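Local coordinates for protein putative translation initiation inhibitor (Salmonella typhimurium, PDB 3GTZ) that is of unknown function but belongs to the RutC family of the YjgF-like clan and may inhibit translation initiation, at residues G28-L33 with Y106-K111. Sequence-based numbering, arbitrary orientation.
Sequences GVPENL and YKVEIK
G28 and I110 form an antiparallel hydrogen-bonded pair at the point where strand 23-28 gives out, a worked example of how the last bridge of a strand pair passes into side-chain packing. G28 N reaches I110 O at 2.7 Å in a nearly straight bond, and I110 N returns to G28 O at 2.9 Å. Beyond this pair the backbones separate and P30 takes over the contact, its CG 3.2 Å from V108 O and 4.2 Å from V108 CG1. P30 CD covers one face of the Y106 ring, a CH-pi contact 3.9 Å from the centroid and displaced toward the rim. L33 meets the CD1/CE1 edge instead, its CD2 near the ring plane and 3.4 Å from CE1. A chi1 of -71° sets Y106 CG beside the backbone N and anti to the carbonyl carbon, turning the ring toward the 28-33 loop. The buried G28, P30 and V108 contrast with the partly exposed side of V29, L33 and Y106, where V29 CG2 lies 4.0 Å from Y106 OH and V29 CG1 4.1 Å from E109 CG. Helix 37-54 backs P30 and V108 through Q40, and Q47 holds V29 O. The arrangement joins neighbouring antiparallel strands to the loop leading into the first long helix of the YjgF-like alpha/beta fold, whose assembly here is a trimer.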
loop_
_atom_site.group_PDB
_atom_site.type_symbol
_atom_site.label_atom_id
_atom_site.label_comp_id
_atom_site.label_asym_id
_atom_site.label_seq_id
_atom_site.Cartn_x
_atom_site.Cartn_y
_atom_site.Cartn_z
ATOM N N GLY A 28 -5.131 11.125 -1.112
ATOM C CA GLY A 28 -6.151 12.127 -1.292
ATOM C C GLY A 28 -7.405 11.701 -0.578
ATOM O O GLY A 28 -7.805 10.545 -0.645
ATOM N N VAL A 29 -8.007 12.648 0.127
ATOM C CA VAL A 29 -9.252 12.425 0.810
ATOM C C VAL A 29 -10.244 13.503 0.386
ATOM O O VAL A 29 -9.834 14.598 -0.022
ATOM C CB VAL A 29 -9.048 12.416 2.345
ATOM C CG1 VAL A 29 -7.837 11.571 2.706
ATOM C CG2 VAL A 29 -8.866 13.823 2.866
ATOM N N PRO A 30 -11.551 13.193 0.444
ATOM C CA PRO A 30 -12.554 14.153 -0.036
ATOM C C PRO A 30 -12.669 15.484 0.747
ATOM O O PRO A 30 -12.368 15.548 1.938
ATOM C CB PRO A 30 -13.852 13.347 0.033
ATOM C CG PRO A 30 -13.425 11.921 0.102
ATOM C CD PRO A 30 -12.180 11.944 0.882
ATOM N N GLU A 31 -13.091 16.541 0.047
ATOM C CA GLU A 31 -13.326 17.847 0.673
ATOM C C GLU A 31 -14.797 18.016 1.073
ATOM O O GLU A 31 -15.088 18.399 2.190
ATOM C CB GLU A 31 -12.894 18.983 -0.257
ATOM C CG GLU A 31 -11.442 19.449 -0.024
ATOM C CD GLU A 31 -10.836 20.232 -1.225
ATOM O OE1 GLU A 31 -11.551 20.424 -2.252
ATOM O OE2 GLU A 31 -9.639 20.636 -1.124
ATOM N N ASN A 32 -15.712 17.724 0.151
ATOM C CA ASN A 32 -17.150 17.866 0.390
ATOM C C ASN A 32 -17.713 16.565 0.938
ATOM O O ASN A 32 -17.875 15.586 0.213
ATOM C CB ASN A 32 -17.855 18.257 -0.917
ATOM C CG ASN A 32 -19.321 18.747 -0.714
ATOM O OD1 ASN A 32 -19.877 18.783 0.408
ATOM N ND2 ASN A 32 -19.944 19.139 -1.838
ATOM N N LEU A 33 -18.021 16.572 2.225
ATOM C CA LEU A 33 -18.420 15.364 2.936
ATOM C C LEU A 33 -19.829 14.916 2.581
ATOM O O LEU A 33 -20.121 13.711 2.641
ATOM C CB LEU A 33 -18.273 15.544 4.462
ATOM C CG LEU A 33 -16.866 15.780 5.051
ATOM C CD1 LEU A 33 -16.950 16.040 6.594
ATOM C CD2 LEU A 33 -15.867 14.647 4.710
ATOM N N TYR A 106 -16.924 9.688 4.057
ATOM C CA TYR A 106 -16.003 9.494 2.926
ATOM C C TYR A 106 -16.480 8.349 2.080
ATOM O O TYR A 106 -16.571 7.228 2.579
ATOM C CB TYR A 106 -14.588 9.111 3.380
ATOM C CG TYR A 106 -13.745 10.171 4.042
ATOM C CD1 TYR A 106 -14.069 11.522 3.974
ATOM C CD2 TYR A 106 -12.590 9.806 4.730
ATOM C CE1 TYR A 106 -13.265 12.486 4.600
ATOM C CE2 TYR A 106 -11.784 10.755 5.360
ATOM C CZ TYR A 106 -12.120 12.090 5.290
ATOM O OH TYR A 106 -11.315 13.032 5.895
ATOM N N LYS A 107 -16.745 8.579 0.797
ATOM C CA LYS A 107 -17.123 7.446 -0.053
ATOM C C LYS A 107 -15.847 6.852 -0.677
ATOM O O LYS A 107 -15.812 5.696 -1.053
ATOM C CB LYS A 107 -18.201 7.796 -1.123
ATOM C CG LYS A 107 -19.199 8.934 -0.796
ATOM C CD LYS A 107 -20.132 8.689 0.334
ATOM C CE LYS A 107 -21.183 9.840 0.508
ATOM N NZ LYS A 107 -20.798 11.111 1.291
ATOM N N VAL A 108 -14.789 7.647 -0.742
ATOM C CA VAL A 108 -13.567 7.273 -1.468
ATOM C C VAL A 108 -12.336 7.888 -0.797
ATOM O O VAL A 108 -12.430 8.908 -0.108
ATOM C CB VAL A 108 -13.645 7.713 -2.940
ATOM C CG1 VAL A 108 -13.902 9.196 -3.034
ATOM C CG2 VAL A 108 -12.401 7.368 -3.666
ATOM N N GLU A 109 -11.194 7.239 -0.999
ATOM C CA GLU A 109 -9.897 7.758 -0.602
ATOM C C GLU A 109 -8.871 7.192 -1.606
ATOM O O GLU A 109 -9.087 6.106 -2.165
ATOM C CB GLU A 109 -9.652 7.280 0.808
ATOM C CG GLU A 109 -8.446 7.741 1.516
ATOM C CD GLU A 109 -8.551 7.411 3.019
ATOM O OE1 GLU A 109 -7.592 6.804 3.568
ATOM O OE2 GLU A 109 -9.615 7.715 3.625
ATOM N N ILE A 110 -7.796 7.916 -1.892
ATOM C CA ILE A 110 -6.917 7.507 -3.005
ATOM C C ILE A 110 -5.432 7.709 -2.693
ATOM O O ILE A 110 -4.984 8.837 -2.521
ATOM C CB ILE A 110 -7.247 8.282 -4.306
ATOM C CG1 ILE A 110 -8.729 8.124 -4.708
ATOM C CG2 ILE A 110 -6.358 7.800 -5.423
ATOM C CD1 ILE A 110 -9.125 8.887 -5.972
ATOM N N LYS A 111 -4.670 6.630 -2.610
ATOM C CA LYS A 111 -3.257 6.760 -2.323
ATOM C C LYS A 111 -2.480 6.630 -3.629
ATOM O O LYS A 111 -2.784 5.814 -4.493
ATOM C CB LYS A 111 -2.818 5.775 -1.188
ATOM C CG LYS A 111 -1.804 4.746 -1.527
ATOM C CD LYS A 111 -1.372 3.878 -0.285
ATOM C CE LYS A 111 0.177 3.550 -0.314
ATOM N NZ LYS A 111 0.779 3.090 -1.681
#